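Local atomic coordinates of Lmo0488 protein (Listeria monocytogenes serovar 1/2a, PDB entry 5TED), a protein that acts as a LysR-type transcriptional regulator that switches on protocatechuate biosynthesis genes in response to shikimate, which is bound here in its effector-binding domain. Residues A[9-14]-A[135-140]; A[41-46]-A[59-64]; A[76-81]-A[154-159]; A[112-117]-A[175-180]. All blocks are in the same frame, centred on the assembly; numbering follows the deposited sequence.

Contact 1 of 4, residues A[9-14]-A[135-140]. With SKM ((3R,4S,5R)-3,4,5-trihydroxycyclohex-1-ene-1-carboxylic acid), chain D.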
# COMPACT_ATOMS: atom_id res chain seq x y z
N PHE A 9 3.30 11.02 1.49
CA PHE A 9 4.52 10.34 1.08
C PHE A 9 4.25 9.13 0.20
O PHE A 9 3.16 8.54 0.21
CB PHE A 9 5.37 9.95 2.29
CG PHE A 9 4.66 9.12 3.34
CD1 PHE A 9 4.59 7.74 3.22
CD2 PHE A 9 4.11 9.73 4.47
CE1 PHE A 9 3.99 6.96 4.21
CE2 PHE A 9 3.49 8.96 5.46
CZ PHE A 9 3.44 7.58 5.33
N ILE A 10 5.28 8.76 -0.58
CA ILE A 10 5.20 7.59 -1.44
C ILE A 10 5.25 6.34 -0.58
O ILE A 10 5.89 6.31 0.48
CB ILE A 10 6.33 7.61 -2.49
CG1 ILE A 10 7.69 7.68 -1.80
CG2 ILE A 10 6.18 8.78 -3.43
CD1 ILE A 10 8.89 7.69 -2.80
N TYR A 11 4.58 5.29 -1.06
CA TYR A 11 4.26 4.12 -0.25
C TYR A 11 5.48 3.56 0.48
O TYR A 11 5.37 3.12 1.64
CB TYR A 11 3.67 3.04 -1.13
CG TYR A 11 2.37 3.41 -1.78
CD1 TYR A 11 1.20 3.46 -1.05
CD2 TYR A 11 2.32 3.68 -3.15
CE1 TYR A 11 -0.02 3.77 -1.66
CE2 TYR A 11 1.11 3.99 -3.77
CZ TYR A 11 -0.05 4.04 -3.01
OH TYR A 11 -1.26 4.33 -3.60
N THR A 12 6.61 3.43 -0.21
CA THR A 12 7.68 2.70 0.46
C THR A 12 8.18 3.43 1.71
O THR A 12 8.90 2.83 2.50
CB THR A 12 8.87 2.39 -0.46
OG1 THR A 12 9.44 3.61 -0.96
CG2 THR A 12 8.44 1.48 -1.64
N MET A 13 7.82 4.69 1.90
CA MET A 13 8.31 5.40 3.08
C MET A 13 7.55 5.04 4.35
O MET A 13 8.01 5.41 5.44
CB MET A 13 8.27 6.91 2.84
CG MET A 13 9.17 7.39 1.69
SD MET A 13 10.96 7.32 2.02
CE MET A 13 11.37 5.67 1.46
N GLY A 14 6.43 4.32 4.26
CA GLY A 14 5.63 4.06 5.45
C GLY A 14 6.24 3.03 6.38
O GLY A 14 6.14 3.13 7.60
N VAL A 135 1.20 -2.14 -12.23
CA VAL A 135 0.74 -1.96 -10.86
C VAL A 135 1.33 -0.65 -10.34
O VAL A 135 2.36 -0.17 -10.83
CB VAL A 135 1.13 -3.12 -9.89
CG1 VAL A 135 1.06 -4.46 -10.58
CG2 VAL A 135 2.49 -2.89 -9.30
N GLU A 136 0.69 -0.10 -9.32
CA GLU A 136 1.17 1.14 -8.71
C GLU A 136 1.96 0.90 -7.43
O GLU A 136 3.05 1.45 -7.27
CB GLU A 136 0.00 2.09 -8.42
CG GLU A 136 0.48 3.36 -7.74
CD GLU A 136 -0.62 4.40 -7.59
OE1 GLU A 136 -1.15 4.56 -6.47
OE2 GLU A 136 -0.97 5.05 -8.63
N GLU A 137 1.45 0.07 -6.54
CA GLU A 137 2.01 -0.07 -5.20
C GLU A 137 2.92 -1.30 -5.11
O GLU A 137 2.75 -2.28 -5.83
CB GLU A 137 0.88 -0.12 -4.18
CG GLU A 137 1.32 -0.24 -2.77
CD GLU A 137 1.33 -1.67 -2.31
OE1 GLU A 137 0.78 -2.52 -3.06
OE2 GLU A 137 1.88 -1.93 -1.23
N ASP A 138 3.90 -1.23 -4.20
CA ASP A 138 5.02 -2.18 -4.24
C ASP A 138 4.63 -3.56 -3.76
O ASP A 138 5.11 -4.56 -4.30
CB ASP A 138 6.19 -1.64 -3.44
CG ASP A 138 6.51 -0.21 -3.79
OD1 ASP A 138 5.77 0.68 -3.31
OD2 ASP A 138 7.45 0.02 -4.57
N THR A 139 3.78 -3.66 -2.73
CA THR A 139 3.45 -5.00 -2.27
C THR A 139 2.65 -5.76 -3.33
O THR A 139 2.84 -6.97 -3.48
CB THR A 139 2.73 -4.99 -0.92
OG1 THR A 139 1.39 -4.55 -1.10
CG2 THR A 139 3.42 -4.02 0.02
N ALA A 140 1.79 -5.06 -4.09
CA ALA A 140 1.09 -5.70 -5.20
C ALA A 140 2.08 -6.21 -6.25
O ALA A 140 1.85 -7.25 -6.89
CB ALA A 140 0.09 -4.74 -5.84
O12 SKM D . 5.74 3.06 -4.22
C8 SKM D . 5.78 2.88 -5.63
C6 SKM D . 4.88 3.69 -6.27
O7 SKM D . 4.93 3.51 -7.68
C5 SKM D . 5.15 5.30 -6.02
C4 SKM D . 6.54 5.69 -6.28
C1 SKM D . 6.92 7.16 -6.52
O2 SKM D . 6.02 7.98 -6.86
O3 SKM D . 8.13 7.53 -6.39
C10 SKM D . 7.68 4.57 -6.24
C9 SKM D . 7.35 3.18 -6.18
O11 SKM D . 8.23 2.56 -5.33
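The carboxylate of Asp-138 takes two hydroxyls of shikimate and rests against Thr-12. Its OD1 accepts from SKM O12 at 2.5 Å, and OD2 accepts from SKM O11 at 2.8 Å. There is one oxygen for each hydroxyl, which should resist turning of the ring at this end. The methyl CG2 of Thr-12 lies 3.2 Å from Asp-138 OD1, the two side chains crossing at about a right angle. With chi1 at 60° the hydroxyl OG1 of Thr-12 sits between the backbone N and the carbonyl carbon, where it bonds Gln-77, and the methyl is left to face the carboxylate. Tyr-11 makes the direct polar link between the segments. Its OH donates to Glu-136 OE1 at 2.9 Å, nearly in line with the C-O bond, and this oxygen lies in the plane of the ring at its edge. The other oxygen of Glu-136, OE2, is bonded to Thr-111. SKM O12 also lies at the edge of the Tyr-11 ring. One face of the ring carries a CH-pi contact: Glu-137 CG stands 4.0 Å from the centroid, only 13° off the normal. Glu-137 is also the N-cap of helix 138-146, its OE1 accepting from Ala-140 N at 2.9 Å. The backbone of Glu-136 joins in, its O accepting from SKM O7 at 2.8 Å. Gln-40 of the second subunit reaches the backbone N of Glu-136 and Glu-137. The turn after strand 4-10 and the start of helix 138-146 close on one ligand, as in the effector cleft between the two lobes of LysR-type, periplasmic-binding-protein-like domains.

Contact 2 of 4, residues A[41-46]-A[59-64]. With SKM ((3R,4S,5R)-3,4,5-trihydroxycyclohex-1-ene-1-carboxylic acid), chain D.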
# COMPACT_ATOMS: atom_id res chain seq x y z
N GLY A 41 0.63 7.61 -1.25
CA GLY A 41 0.25 7.60 -2.66
C GLY A 41 1.46 7.62 -3.57
O GLY A 41 2.61 7.51 -3.12
N ALA A 42 1.19 7.73 -4.88
CA ALA A 42 2.23 7.86 -5.90
C ALA A 42 2.57 9.34 -6.14
O ALA A 42 1.76 10.23 -5.88
CB ALA A 42 1.81 7.18 -7.21
N THR A 43 3.78 9.57 -6.65
CA THR A 43 4.30 10.93 -6.81
C THR A 43 3.36 11.81 -7.63
O THR A 43 3.16 13.00 -7.32
CB THR A 43 5.68 10.91 -7.47
OG1 THR A 43 6.64 10.33 -6.58
CG2 THR A 43 6.16 12.32 -7.82
N LYS A 44 2.79 11.27 -8.71
CA LYS A 44 2.01 12.13 -9.59
C LYS A 44 0.72 12.61 -8.92
O LYS A 44 0.28 13.74 -9.16
CB LYS A 44 1.75 11.40 -10.91
CG LYS A 44 3.03 11.23 -11.76
CD LYS A 44 3.71 12.58 -12.07
CE LYS A 44 4.92 12.45 -13.01
NZ LYS A 44 6.20 12.00 -12.37
N SER A 45 0.14 11.82 -8.01
CA SER A 45 -0.99 12.31 -7.22
C SER A 45 -0.53 13.25 -6.11
O SER A 45 -1.23 14.23 -5.80
CB SER A 45 -1.78 11.13 -6.66
OG SER A 45 -1.46 10.88 -5.30
N ILE A 46 0.64 13.00 -5.52
CA ILE A 46 1.11 13.77 -4.37
C ILE A 46 1.36 15.23 -4.74
O ILE A 46 1.09 16.14 -3.94
CB ILE A 46 2.38 13.11 -3.78
CG1 ILE A 46 1.98 11.87 -2.97
CG2 ILE A 46 3.21 14.12 -2.98
CD1 ILE A 46 3.16 10.97 -2.58
N ILE A 59 7.04 13.68 0.80
CA ILE A 59 8.24 12.90 0.53
C ILE A 59 7.96 12.09 -0.72
O ILE A 59 7.07 11.22 -0.72
CB ILE A 59 8.59 11.98 1.71
CG1 ILE A 59 8.83 12.81 2.99
CG2 ILE A 59 9.80 11.10 1.33
CD1 ILE A 59 9.04 11.97 4.27
N CYS A 60 8.70 12.37 -1.80
CA CYS A 60 8.35 11.76 -3.08
C CYS A 60 9.53 11.86 -4.06
O CYS A 60 10.63 12.27 -3.70
CB CYS A 60 7.09 12.43 -3.66
SG CYS A 60 7.34 14.16 -4.10
N SER A 61 9.28 11.44 -5.30
CA SER A 61 10.27 11.51 -6.37
C SER A 61 10.38 12.93 -6.91
O SER A 61 9.42 13.71 -6.86
CB SER A 61 9.91 10.57 -7.53
OG SER A 61 9.90 9.20 -7.11
N TYR A 62 11.55 13.25 -7.42
CA TYR A 62 11.71 14.51 -8.15
C TYR A 62 10.86 14.50 -9.41
O TYR A 62 10.72 13.47 -10.08
CB TYR A 62 13.18 14.71 -8.51
CG TYR A 62 13.47 15.98 -9.28
CD1 TYR A 62 13.45 17.22 -8.65
CD2 TYR A 62 13.75 15.95 -10.64
CE1 TYR A 62 13.71 18.39 -9.34
CE2 TYR A 62 14.02 17.12 -11.35
CZ TYR A 62 14.00 18.33 -10.69
OH TYR A 62 14.25 19.50 -11.37
N VAL A 63 10.30 15.66 -9.76
CA VAL A 63 9.50 15.81 -10.97
C VAL A 63 10.01 17.02 -11.72
O VAL A 63 10.08 18.12 -11.16
CB VAL A 63 7.99 15.96 -10.66
CG1 VAL A 63 7.20 16.15 -11.96
CG2 VAL A 63 7.48 14.75 -9.92
N GLU A 64 10.37 16.83 -12.99
CA GLU A 64 10.88 17.93 -13.78
C GLU A 64 9.77 18.92 -14.11
O GLU A 64 8.58 18.57 -14.17
CB GLU A 64 11.53 17.41 -15.05
CG GLU A 64 13.03 17.25 -14.90
CD GLU A 64 13.69 16.76 -16.16
OE1 GLU A 64 13.25 17.15 -17.27
OE2 GLU A 64 14.65 15.97 -16.05
O12 SKM D . 5.74 3.06 -4.22
C8 SKM D . 5.78 2.88 -5.63
C6 SKM D . 4.88 3.69 -6.27
O7 SKM D . 4.93 3.51 -7.68
C5 SKM D . 5.15 5.30 -6.02
C4 SKM D . 6.54 5.69 -6.28
C1 SKM D . 6.92 7.16 -6.52
O2 SKM D . 6.02 7.98 -6.86
O3 SKM D . 8.13 7.53 -6.39
C10 SKM D . 7.68 4.57 -6.24
C9 SKM D . 7.35 3.18 -6.18
O11 SKM D . 8.23 2.56 -5.33
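Ile-59 meets the helix through its backbone, with CD1 of Ile-46 lying 4.3 Å from Ile-59 O. At Cys-60 the side chain points toward helix 43-51. Its SG packs 4.3 Å from Ile-46 CG2, and its CB lies 3.6 Å from Thr-43 OG1. Ser-61 carries the polar link. Its N donates to Thr-43 OG1 at 3.1 Å, with an N-H...O angle of 163°. The Thr-43 hydroxyl also donates to SKM O2, but the modelled separation is too short for its exact length to be trusted. Thr-43 N gives O2 a second bond at 2.8 Å. Ser-61 OG donates to the other carboxylate oxygen, SKM O3, at 2.5 Å. The shikimate carboxylate therefore lies between the helix and the residues that follow Cys-60, an anion bound at a helix N-terminus. The helix end would probably stabilise its negative charge. Past Ser-61, Val-63 turns its side chain back toward the helix. Its CG2 is pressed 3.5 Å from Thr-43 CG2, tighter than usual for two methyls. Thr-43 can serve both neighbours because its chi1 of -68° puts OG1 beside the backbone N and CG2 anti to it. Lys-44, bent at chi2 and chi4, brings NZ back beside Val-63 CG2.

Contact 3 of 4, residues A[76-81]-A[154-159]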
# COMPACT_ATOMS: atom_id res chain seq x y z
N LYS A 76 17.51 7.73 -0.20
CA LYS A 76 17.75 7.08 -1.49
C LYS A 76 17.37 5.62 -1.40
O LYS A 76 17.20 5.07 -0.31
CB LYS A 76 19.22 7.21 -1.91
CG LYS A 76 20.19 6.48 -0.99
CD LYS A 76 21.62 6.92 -1.28
CE LYS A 76 22.58 6.37 -0.25
NZ LYS A 76 22.36 4.90 -0.07
N GLN A 77 17.23 4.98 -2.56
CA GLN A 77 16.95 3.55 -2.62
C GLN A 77 17.82 2.90 -3.68
O GLN A 77 18.34 3.57 -4.58
CB GLN A 77 15.48 3.27 -2.91
CG GLN A 77 14.56 3.76 -1.82
CD GLN A 77 13.10 3.62 -2.18
OE1 GLN A 77 12.71 3.84 -3.33
NE2 GLN A 77 12.29 3.27 -1.19
N GLU A 78 17.96 1.59 -3.57
CA GLU A 78 18.67 0.79 -4.56
C GLU A 78 17.63 0.07 -5.42
O GLU A 78 16.78 -0.65 -4.89
CB GLU A 78 19.59 -0.22 -3.87
CG GLU A 78 20.31 -1.17 -4.83
CD GLU A 78 20.93 -2.38 -4.11
OE1 GLU A 78 20.87 -2.44 -2.86
OE2 GLU A 78 21.48 -3.26 -4.81
N LEU A 79 17.70 0.25 -6.73
CA LEU A 79 16.86 -0.52 -7.64
C LEU A 79 17.43 -1.92 -7.82
O LEU A 79 18.64 -2.09 -8.00
CB LEU A 79 16.74 0.19 -8.98
CG LEU A 79 15.88 1.45 -8.95
CD1 LEU A 79 15.68 1.96 -10.38
CD2 LEU A 79 14.56 1.15 -8.24
N VAL A 80 16.55 -2.93 -7.76
CA VAL A 80 16.92 -4.33 -7.95
C VAL A 80 15.94 -4.96 -8.94
O VAL A 80 14.87 -4.42 -9.21
CB VAL A 80 16.89 -5.12 -6.62
CG1 VAL A 80 18.03 -4.72 -5.73
CG2 VAL A 80 15.53 -4.95 -5.90
N VAL A 81 16.32 -6.12 -9.45
CA VAL A 81 15.41 -6.94 -10.24
C VAL A 81 14.94 -8.10 -9.37
O VAL A 81 15.75 -8.74 -8.69
CB VAL A 81 16.08 -7.43 -11.54
CG1 VAL A 81 15.23 -8.50 -12.21
CG2 VAL A 81 16.29 -6.26 -12.51
N MET A 154 12.37 -2.80 -9.07
CA MET A 154 11.69 -2.07 -8.00
C MET A 154 12.71 -1.73 -6.93
O MET A 154 13.83 -2.25 -6.94
CB MET A 154 10.53 -2.89 -7.41
CG MET A 154 10.95 -4.17 -6.74
SD MET A 154 9.56 -5.29 -6.35
CE MET A 154 8.56 -4.23 -5.29
N PRO A 155 12.35 -0.86 -5.98
CA PRO A 155 13.28 -0.55 -4.88
C PRO A 155 13.51 -1.77 -4.01
O PRO A 155 12.60 -2.55 -3.73
CB PRO A 155 12.56 0.55 -4.09
CG PRO A 155 11.40 0.96 -4.88
CD PRO A 155 11.06 -0.17 -5.83
N LYS A 156 14.74 -1.91 -3.52
CA LYS A 156 15.01 -2.95 -2.53
C LYS A 156 14.38 -2.53 -1.21
O LYS A 156 14.74 -1.49 -0.65
CB LYS A 156 16.51 -3.17 -2.40
CG LYS A 156 16.85 -4.41 -1.57
CD LYS A 156 18.31 -4.42 -1.13
CE LYS A 156 18.88 -5.82 -1.19
NZ LYS A 156 20.21 -5.93 -0.54
N ILE A 157 13.38 -3.28 -0.75
CA ILE A 157 12.65 -2.98 0.47
C ILE A 157 12.59 -4.24 1.32
O ILE A 157 12.74 -5.36 0.83
CB ILE A 157 11.24 -2.43 0.19
CG1 ILE A 157 10.42 -3.41 -0.65
CG2 ILE A 157 11.32 -1.08 -0.52
CD1 ILE A 157 8.99 -2.95 -0.89
N SER A 158 12.39 -4.03 2.63
CA SER A 158 12.56 -5.11 3.59
C SER A 158 11.59 -6.26 3.36
O SER A 158 11.89 -7.41 3.73
CB SER A 158 12.42 -4.58 5.03
OG SER A 158 11.13 -4.04 5.25
N SER A 159 10.41 -5.98 2.78
CA SER A 159 9.40 -7.01 2.60
C SER A 159 9.78 -8.06 1.55
O SER A 159 9.22 -9.16 1.56
CB SER A 159 8.08 -6.36 2.19
OG SER A 159 8.22 -5.65 0.97
O HOH W 1 16.83 0.63 -1.26
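Gln-77 reaches Pro-155 by a chain that starts with CG anti to the carbonyl carbon, chi1 -64°, and then runs extended. This brings the amide to the CB-CG edge of the proline ring, with Gln-77 OE1 3.4 Å from Pro-155 CB. The polar ends of that amide are used by other partners: NE2 bonds Thr-12, and OE1 accepts from Arg-177. Glu-78 and Lys-156 both have CG anti to the backbone N, with chi1 at 176° and -170°. Their chains run side by side and point the same way. Glu-78 OE1 lies 3.7 Å from Lys-156 CD but 4.2 Å from NZ, which is beyond a salt bridge. Strand 69-84, which also pairs with strand 177-184 and so runs between the two lobes of the periplasmic-binding-protein-like domain, here forms an antiparallel ladder with strand 152-155. Val-80 and Met-154 are a hydrogen-bonded pair: Val-80 N donates to Met-154 O at 2.9 Å, and Met-154 N donates back to Val-80 O at 3.0 Å. Leu-79 and Pro-155 form the next pair, which is non-hydrogen-bonded. Proline has no N-H to give, and at this position none is called for. Beyond it Lys-156 N donates to Glu-78 O at 2.8 Å. A water then extends the link, accepting from Glu-78 N and donating to Lys-156 O. Val-80 sends CG2 to 3.4 Å from Met-154 O, while its CG1 touches the CB of Lys-156. Leu-79 CD2 packs against the peptide between Met-154 and Pro-155. Pro-155 also touches shikimate, and Met-154 packs on Asp-138 and Met-141 of helix 138-146.

Contact 4 of 4, residues A[112-117]-A[175-180]. With SKM ((3R,4S,5R)-3,4,5-trihydroxycyclohex-1-ene-1-carboxylic acid), chain D.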
# COMPACT_ATOMS: atom_id res chain seq x y z
N SER A 112 3.68 6.48 -11.23
CA SER A 112 4.84 6.27 -10.36
C SER A 112 5.93 7.28 -10.66
O SER A 112 6.41 7.37 -11.80
CB SER A 112 5.39 4.85 -10.54
OG SER A 112 6.52 4.68 -9.71
N GLY A 113 6.36 8.02 -9.63
CA GLY A 113 7.50 8.89 -9.76
C GLY A 113 8.81 8.17 -10.03
O GLY A 113 9.80 8.82 -10.35
N LEU A 114 8.83 6.83 -9.92
CA LEU A 114 10.01 6.06 -10.30
C LEU A 114 10.14 5.87 -11.81
O LEU A 114 11.22 5.52 -12.28
CB LEU A 114 9.95 4.68 -9.65
CG LEU A 114 10.95 4.34 -8.55
CD1 LEU A 114 10.82 2.85 -8.24
CD2 LEU A 114 12.36 4.70 -8.96
N ARG A 115 9.07 6.10 -12.58
CA ARG A 115 9.13 5.71 -13.99
C ARG A 115 10.14 6.49 -14.81
O ARG A 115 10.77 5.90 -15.70
CB ARG A 115 7.74 5.81 -14.62
CG ARG A 115 6.86 4.58 -14.36
CD ARG A 115 7.32 3.36 -15.15
NE ARG A 115 7.35 3.67 -16.57
CZ ARG A 115 6.26 3.79 -17.31
NH1 ARG A 115 5.06 3.59 -16.77
NH2 ARG A 115 6.36 4.10 -18.60
N PRO A 116 10.35 7.80 -14.58
CA PRO A 116 11.43 8.49 -15.32
C PRO A 116 12.78 7.80 -15.21
O PRO A 116 13.43 7.56 -16.23
CB PRO A 116 11.43 9.89 -14.69
CG PRO A 116 10.00 10.10 -14.31
CD PRO A 116 9.51 8.75 -13.82
N LEU A 117 13.22 7.47 -13.99
CA LEU A 117 14.48 6.75 -13.82
C LEU A 117 14.45 5.39 -14.52
O LEU A 117 15.36 5.03 -15.28
CB LEU A 117 14.80 6.59 -12.33
CG LEU A 117 16.02 5.74 -11.97
CD1 LEU A 117 17.26 6.26 -12.69
CD2 LEU A 117 16.26 5.71 -10.47
N HIS A 175 22.44 3.72 -11.64
CA HIS A 175 22.05 5.11 -11.42
C HIS A 175 21.33 5.23 -10.08
O HIS A 175 20.67 4.29 -9.62
CB HIS A 175 21.18 5.65 -12.56
CG HIS A 175 21.92 5.89 -13.84
ND1 HIS A 175 22.66 7.03 -14.08
CD2 HIS A 175 22.04 5.13 -14.96
CE1 HIS A 175 23.20 6.96 -15.29
NE2 HIS A 175 22.84 5.82 -15.84
N ASP A 176 21.48 6.40 -9.46
CA ASP A 176 20.97 6.64 -8.12
C ASP A 176 19.48 6.94 -8.16
O ASP A 176 18.99 7.63 -9.05
CB ASP A 176 21.74 7.79 -7.48
CG ASP A 176 23.22 7.51 -7.41
OD1 ASP A 176 23.63 6.72 -6.54
OD2 ASP A 176 23.97 8.07 -8.24
N ARG A 177 18.75 6.35 -7.21
CA ARG A 177 17.33 6.64 -7.00
C ARG A 177 17.27 7.50 -5.74
O ARG A 177 17.46 7.00 -4.64
CB ARG A 177 16.53 5.34 -6.82
CG ARG A 177 15.00 5.49 -6.81
CD ARG A 177 14.48 6.30 -5.60
NE ARG A 177 13.08 6.03 -5.29
CZ ARG A 177 12.04 6.70 -5.79
NH1 ARG A 177 12.23 7.70 -6.64
NH2 ARG A 177 10.80 6.37 -5.43
N PHE A 178 17.05 8.80 -5.91
CA PHE A 178 16.92 9.71 -4.78
C PHE A 178 15.45 9.97 -4.47
O PHE A 178 14.60 9.93 -5.37
CB PHE A 178 17.63 11.03 -5.05
CG PHE A 178 19.12 10.92 -5.04
CD1 PHE A 178 19.82 10.77 -3.85
CD2 PHE A 178 19.82 10.96 -6.23
CE1 PHE A 178 21.19 10.67 -3.86
CE2 PHE A 178 21.20 10.86 -6.24
CZ PHE A 178 21.88 10.71 -5.06
N ILE A 179 15.18 10.25 -3.20
CA ILE A 179 13.85 10.62 -2.71
C ILE A 179 13.97 11.97 -2.01
O ILE A 179 14.94 12.20 -1.27
CB ILE A 179 13.29 9.54 -1.77
CG1 ILE A 179 12.96 8.27 -2.57
CG2 ILE A 179 12.07 10.07 -0.99
CD1 ILE A 179 12.60 7.10 -1.71
N TYR A 180 12.98 12.83 -2.21
CA TYR A 180 13.09 14.24 -1.85
C TYR A 180 12.00 14.64 -0.87
O TYR A 180 10.90 14.09 -0.88
CB TYR A 180 12.99 15.13 -3.09
CG TYR A 180 14.12 14.89 -4.04
CD1 TYR A 180 14.09 13.80 -4.91
CD2 TYR A 180 15.23 15.73 -4.06
CE1 TYR A 180 15.13 13.55 -5.79
CE2 TYR A 180 16.29 15.48 -4.94
CZ TYR A 180 16.23 14.40 -5.79
OH TYR A 180 17.26 14.16 -6.67
O12 SKM D . 5.74 3.06 -4.22
C8 SKM D . 5.78 2.88 -5.63
C6 SKM D . 4.88 3.69 -6.27
O7 SKM D . 4.93 3.51 -7.68
C5 SKM D . 5.15 5.30 -6.02
C4 SKM D . 6.54 5.69 -6.28
C1 SKM D . 6.92 7.16 -6.52
O2 SKM D . 6.02 7.98 -6.86
O3 SKM D . 8.13 7.53 -6.39
C10 SKM D . 7.68 4.57 -6.24
C9 SKM D . 7.35 3.18 -6.18
O11 SKM D . 8.23 2.56 -5.33
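A type I turn from Ser-112 to Arg-115 leads into helix 115-124 and lies beside strand 177-184, with the CA atoms of Leu-117 and Arg-177 7.4 Å apart. No hydrogen bond joins the two segments directly; aliphatic packing and the shared ligand do so. CG of Arg-177 is anti to the backbone N (chi1 -170°) and the chain bends at chi2, which turns the guanidinium toward the ligand. Leu-114 CD2 lies 3.7 Å above the guanidinium plane, over the centre, and Ile-179 CG1 covers the opposite face toward the rim. Packed between the two side chains, the group meets shikimate in its own plane: NH2 donates to SKM O3 at 3.1 Å, with an N-H...O angle of 166°. Ser-61 OG bonds its NH1. Gly-113 N donates to SKM O2 at 2.8 Å, and Ser-112 OG donates to SKM O7 at 2.8 Å. This is the wall of the effector pocket, where a helix-leading turn and a strand bind the two carboxylate oxygens between them. Ser-112 OG also accepts from Leu-114 N, a capping bond. Farther out, Leu-117 CD2 packs 3.7 Å from Arg-177 CB and also touches Asp-176 O. Its other methyl, CD1, rests against His-175 CB, whose ring bonds Glu-124.

Overall arrangement
Contacts 1 and 2 are buried; contacts 3 and 4 run from the pocket out to exposed residues such as Lys-156 and His-175. Contacts 1, 2 and 4 all hydrogen-bond shikimate, but divide it: contact 1 takes hydroxyls, contact 2 the carboxylate, and contact 4 some of each. Contact 3 is mostly strand pairing and only touches the ligand through Pro-155. All four reach the same mixed sheet. Contacts 2 and 4 meet at neighbouring strands 57-60 and 177-184, where Cys-60 O probably bonds Tyr-180 N. Contacts 3 and 4 meet in the same way, through Gln-77 N and Arg-177 O. Contacts 2 and 3 do not touch, their centres about 17 Å apart.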